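Local coordinates for protein D-alanyl-D-alanine carboxypeptidase (Streptococcus pneumoniae R6, PDB 1XP4) that probably removes the C-terminal D-alanyl residue from peptidoglycan precursors, acting as a serine-type D-Ala-D-Ala carboxypeptidase in cell wall biogenesis, at residues A[214-226]-A[234-246]. Sequence-based numbering, arbitrary orientation.
Sequences PAYRGGFDGLKTG and SFVGTTVEKGMRV. With SO4 (sulfate ion), chain E.
Lys-224 and Val-236 pair in the antiparallel hairpin of strands 220-228 and 234-241, whose local axes run at 166°. Val-236 N reaches Lys-224 O at 2.9 Å in a nearly straight bond, while Val-236 O accepts from both Leu-223 N and Lys-224 N, a classic beta bulge that follows the cis peptide before Leu-223. Gly-226 and Ser-234 exchange paired backbone bonds further along.

On the face turned to helix 262-277, the Phe-220 ring carries Thr-239 CB over its centre, a CH-pi contact 3.7 Å from the centroid. With CG anti to the backbone N (chi1 172°), the Phe-235 ring lies over Gly-237 N of its own strand, and Thr-225 CG2 meets its CD1 obliquely. Leu-223 and Val-236 lie side by side on the other face, against helix 170-183.

At the far end the Asp-221 carboxylate lies at the edge of the Arg-245 guanidinium, nearly coplanar; NH2 straddles OD1 and OD2, 2.7 Å from each, and NE holds Thr-238 OG1. Arg-217 NH1 meets Glu-241 OE2 in a second salt bridge, its hydrogen bond bent and weak; Asp-272 shares that arginine.

Lys-224 NZ bonds Thr-225 O and, weakly, Ser-104 OG. Thr-225 OG1 hydrogen-bonds with Thr-206 OG1 and lies 2.9 Å from sulfate O2. This is the KTG motif, beside the predicted nucleophile Ser-41; the sulfate is consistent with an anion-binding substrate site.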
loop_
_atom_site.group_PDB
_atom_site.type_symbol
_atom_site.label_atom_id
_atom_site.label_comp_id
_atom_site.label_asym_id
_atom_site.label_seq_id
_atom_site.Cartn_x
_atom_site.Cartn_y
_atom_site.Cartn_z
ATOM N N PRO A 214 -3.596 -22.316 -3.940
ATOM C CA PRO A 214 -2.336 -23.057 -3.871
ATOM C C PRO A 214 -1.292 -22.552 -2.883
ATOM O O PRO A 214 -0.869 -23.295 -2.005
ATOM C CB PRO A 214 -1.834 -23.000 -5.309
ATOM C CG PRO A 214 -3.101 -23.119 -6.075
ATOM C CD PRO A 214 -4.010 -22.143 -5.343
ATOM N N ALA A 215 -0.879 -21.299 -3.024
ATOM C CA ALA A 215 0.149 -20.740 -2.157
ATOM C C ALA A 215 -0.380 -19.996 -0.943
ATOM O O ALA A 215 0.261 -19.064 -0.453
ATOM C CB ALA A 215 1.060 -19.831 -2.971
ATOM N N TYR A 216 -1.541 -20.421 -0.457
ATOM C CA TYR A 216 -2.185 -19.818 0.713
ATOM C C TYR A 216 -1.240 -19.623 1.896
ATOM O O TYR A 216 -0.389 -20.468 2.173
ATOM C CB TYR A 216 -3.348 -20.696 1.171
ATOM C CG TYR A 216 -3.989 -20.261 2.473
ATOM C CD1 TYR A 216 -5.025 -19.326 2.491
ATOM C CD2 TYR A 216 -3.547 -20.772 3.692
ATOM C CE1 TYR A 216 -5.604 -18.910 3.689
ATOM C CE2 TYR A 216 -4.119 -20.361 4.895
ATOM C CZ TYR A 216 -5.144 -19.432 4.886
ATOM O OH TYR A 216 -5.699 -19.019 6.077
ATOM N N ARG A 217 -1.416 -18.506 2.593
ATOM C CA ARG A 217 -0.637 -18.165 3.777
ATOM C C ARG A 217 -1.599 -17.339 4.631
ATOM O O ARG A 217 -1.970 -16.219 4.277
ATOM C CB ARG A 217 0.627 -17.376 3.380
ATOM C CG ARG A 217 1.166 -16.361 4.405
ATOM C CD ARG A 217 1.873 -16.942 5.627
ATOM N NE ARG A 217 3.255 -17.340 5.362
ATOM C CZ ARG A 217 4.234 -17.310 6.268
ATOM N NH1 ARG A 217 4.002 -16.884 7.501
ATOM N NH2 ARG A 217 5.441 -17.750 5.959
ATOM N N GLY A 218 -2.029 -17.930 5.740
ATOM C CA GLY A 218 -2.968 -17.272 6.627
ATOM C C GLY A 218 -2.648 -15.829 6.962
ATOM O O GLY A 218 -1.546 -15.515 7.422
ATOM N N GLY A 219 -3.625 -14.951 6.737
ATOM C CA GLY A 219 -3.446 -13.540 7.032
ATOM C C GLY A 219 -3.467 -12.626 5.820
ATOM O O GLY A 219 -3.899 -11.479 5.901
ATOM N N PHE A 220 -3.020 -13.144 4.687
ATOM C CA PHE A 220 -2.902 -12.343 3.465
ATOM C C PHE A 220 -4.285 -11.848 3.019
ATOM O O PHE A 220 -5.326 -12.357 3.419
ATOM C CB PHE A 220 -2.240 -13.213 2.371
ATOM C CG PHE A 220 -0.755 -12.957 2.277
ATOM C CD1 PHE A 220 0.118 -13.703 3.050
ATOM C CD2 PHE A 220 -0.254 -11.883 1.551
ATOM C CE1 PHE A 220 1.445 -13.322 3.172
ATOM C CE2 PHE A 220 1.083 -11.531 1.666
ATOM C CZ PHE A 220 1.933 -12.235 2.493
ATOM N N ASP A 221 -4.262 -10.743 2.243
ATOM C CA ASP A 221 -5.477 -10.183 1.614
ATOM C C ASP A 221 -5.100 -9.113 0.575
ATOM O O ASP A 221 -5.884 -8.247 0.238
ATOM C CB ASP A 221 -6.435 -9.599 2.663
ATOM C CG ASP A 221 -5.709 -8.704 3.661
ATOM O OD1 ASP A 221 -4.488 -8.694 3.673
ATOM O OD2 ASP A 221 -6.375 -8.034 4.438
ATOM N N GLY A 222 -3.833 -9.159 0.136
ATOM C CA GLY A 222 -3.411 -8.262 -0.957
ATOM C C GLY A 222 -2.028 -8.650 -1.482
ATOM O O GLY A 222 -1.397 -9.553 -0.973
ATOM N N LEU A 223 -1.526 -7.923 -2.514
ATOM C CA LEU A 223 -2.110 -6.648 -2.920
ATOM C C LEU A 223 -2.222 -6.514 -4.440
ATOM O O LEU A 223 -3.193 -5.996 -4.965
ATOM C CB LEU A 223 -1.188 -5.541 -2.403
ATOM C CG LEU A 223 -1.843 -4.156 -2.447
ATOM C CD1 LEU A 223 -3.071 -4.064 -1.538
ATOM C CD2 LEU A 223 -0.897 -3.041 -1.999
ATOM N N LYS A 224 -1.149 -6.950 -5.134
ATOM C CA LYS A 224 -1.119 -6.869 -6.603
ATOM C C LYS A 224 0.084 -7.599 -7.222
ATOM O O LYS A 224 1.226 -7.332 -6.908
ATOM C CB LYS A 224 -1.061 -5.409 -7.055
ATOM C CG LYS A 224 -1.400 -5.276 -8.542
ATOM C CD LYS A 224 -2.840 -5.648 -8.858
ATOM C CE LYS A 224 -3.041 -5.969 -10.344
ATOM N NZ LYS A 224 -2.103 -7.021 -10.712
ATOM N N THR A 225 -0.196 -8.559 -8.123
ATOM C CA THR A 225 0.914 -9.206 -8.815
ATOM C C THR A 225 1.357 -8.419 -10.042
ATOM O O THR A 225 0.784 -7.414 -10.415
ATOM C CB THR A 225 0.547 -10.627 -9.237
ATOM O OG1 THR A 225 -0.733 -10.673 -9.868
ATOM C CG2 THR A 225 0.573 -11.560 -8.036
ATOM N N GLY A 226 2.496 -8.817 -10.589
ATOM C CA GLY A 226 2.976 -8.173 -11.795
ATOM C C GLY A 226 4.025 -9.022 -12.473
ATOM O O GLY A 226 4.961 -9.499 -11.827
ATOM N N SER A 234 6.840 -10.638 -10.057
ATOM C CA SER A 234 6.723 -9.666 -8.979
ATOM C C SER A 234 5.375 -9.686 -8.276
ATOM O O SER A 234 4.344 -10.019 -8.869
ATOM C CB SER A 234 6.996 -8.266 -9.529
ATOM O OG SER A 234 8.271 -8.222 -10.142
ATOM N N PHE A 235 5.397 -9.299 -7.004
ATOM C CA PHE A 235 4.195 -9.287 -6.197
ATOM C C PHE A 235 4.262 -8.380 -4.973
ATOM O O PHE A 235 5.218 -8.421 -4.197
ATOM C CB PHE A 235 3.886 -10.717 -5.753
ATOM C CG PHE A 235 2.772 -10.819 -4.759
ATOM C CD1 PHE A 235 1.479 -10.437 -5.103
ATOM C CD2 PHE A 235 3.015 -11.311 -3.482
ATOM C CE1 PHE A 235 0.439 -10.547 -4.186
ATOM C CE2 PHE A 235 1.988 -11.428 -2.557
ATOM C CZ PHE A 235 0.691 -11.044 -2.908
ATOM N N VAL A 236 3.237 -7.551 -4.813
ATOM C CA VAL A 236 3.155 -6.682 -3.657
ATOM C C VAL A 236 2.118 -7.381 -2.803
ATOM O O VAL A 236 0.993 -7.604 -3.257
ATOM C CB VAL A 236 2.633 -5.260 -3.997
ATOM C CG1 VAL A 236 2.574 -4.426 -2.728
ATOM C CG2 VAL A 236 3.537 -4.582 -5.012
ATOM N N GLY A 237 2.498 -7.753 -1.586
ATOM C CA GLY A 237 1.561 -8.423 -0.710
ATOM C C GLY A 237 1.435 -7.752 0.639
ATOM O O GLY A 237 2.404 -7.209 1.159
ATOM N N THR A 238 0.232 -7.760 1.202
ATOM C CA THR A 238 0.021 -7.183 2.525
ATOM C C THR A 238 -0.599 -8.285 3.378
ATOM O O THR A 238 -1.331 -9.137 2.873
ATOM C CB THR A 238 -0.915 -5.949 2.490
ATOM O OG1 THR A 238 -1.002 -5.384 3.806
ATOM C CG2 THR A 238 -2.309 -6.337 2.022
ATOM N N THR A 239 -0.301 -8.279 4.669
ATOM C CA THR A 239 -0.823 -9.315 5.540
ATOM C C THR A 239 -0.789 -8.888 6.993
ATOM O O THR A 239 -0.065 -7.965 7.364
ATOM C CB THR A 239 0.013 -10.597 5.414
ATOM O OG1 THR A 239 -0.636 -11.667 6.106
ATOM C CG2 THR A 239 1.385 -10.390 6.032
ATOM N N VAL A 240 -1.586 -9.561 7.812
ATOM C CA VAL A 240 -1.606 -9.283 9.236
ATOM C C VAL A 240 -1.126 -10.556 9.899
ATOM O O VAL A 240 -1.881 -11.520 10.012
ATOM C CB VAL A 240 -3.017 -8.962 9.769
ATOM C CG1 VAL A 240 -2.948 -8.717 11.270
ATOM C CG2 VAL A 240 -3.582 -7.739 9.067
ATOM N N GLU A 241 0.134 -10.557 10.318
ATOM C CA GLU A 241 0.715 -11.720 10.965
ATOM C C GLU A 241 1.149 -11.342 12.372
ATOM O O GLU A 241 1.866 -10.363 12.562
ATOM C CB GLU A 241 1.908 -12.227 10.158
ATOM C CG GLU A 241 1.950 -13.727 10.007
ATOM C CD GLU A 241 2.983 -14.173 8.994
ATOM O OE1 GLU A 241 4.187 -14.002 9.262
ATOM O OE2 GLU A 241 2.596 -14.687 7.922
ATOM N N LYS A 242 0.700 -12.127 13.346
ATOM C CA LYS A 242 1.007 -11.904 14.753
ATOM C C LYS A 242 0.618 -10.507 15.196
ATOM O O LYS A 242 1.368 -9.834 15.904
ATOM C CB LYS A 242 2.483 -12.151 15.015
ATOM C CG LYS A 242 2.880 -13.581 14.754
ATOM C CD LYS A 242 4.364 -13.785 14.937
ATOM C CE LYS A 242 4.777 -15.167 14.459
ATOM N NZ LYS A 242 6.243 -15.400 14.647
ATOM N N GLY A 243 -0.566 -10.082 14.764
ATOM C CA GLY A 243 -1.087 -8.775 15.120
ATOM C C GLY A 243 -0.494 -7.578 14.401
ATOM O O GLY A 243 -0.915 -6.442 14.649
HETATM N N MSE A 244 0.460 -7.819 13.501
HETATM C CA MSE A 244 1.124 -6.736 12.777
HETATM C C MSE A 244 0.902 -6.767 11.264
HETATM O O MSE A 244 1.012 -7.820 10.625
HETATM C CB MSE A 244 2.624 -6.784 13.089
HETATM C CG MSE A 244 3.500 -5.802 12.324
HETATM SE SE MSE A 244 5.366 -5.928 12.895
HETATM C CE MSE A 244 5.995 -7.310 11.709
ATOM N N ARG A 245 0.588 -5.604 10.696
ATOM C CA ARG A 245 0.366 -5.491 9.256
ATOM C C ARG A 245 1.679 -5.210 8.537
ATOM O O ARG A 245 2.391 -4.250 8.841
ATOM C CB ARG A 245 -0.626 -4.378 8.941
ATOM C CG ARG A 245 -0.910 -4.242 7.466
ATOM C CD ARG A 245 -2.396 -4.115 7.223
ATOM N NE ARG A 245 -2.807 -5.044 6.179
ATOM C CZ ARG A 245 -4.003 -5.616 6.118
ATOM N NH1 ARG A 245 -4.919 -5.351 7.042
ATOM N NH2 ARG A 245 -4.268 -6.482 5.147
ATOM N N VAL A 246 1.983 -6.055 7.565
ATOM C CA VAL A 246 3.211 -5.932 6.817
ATOM C C VAL A 246 2.934 -5.750 5.344
ATOM O O VAL A 246 2.077 -6.433 4.782
ATOM C CB VAL A 246 4.082 -7.197 6.980
ATOM C CG1 VAL A 246 5.319 -7.096 6.096
ATOM C CG2 VAL A 246 4.478 -7.382 8.441
HETATM S S SO4 E . -0.205 -10.507 -13.745
HETATM O O1 SO4 E . -1.112 -11.546 -14.280
HETATM O O2 SO4 E . -0.883 -9.768 -12.666
HETATM O O3 SO4 E . 1.023 -11.128 -13.209
HETATM O O4 SO4 E . 0.133 -9.570 -14.836
#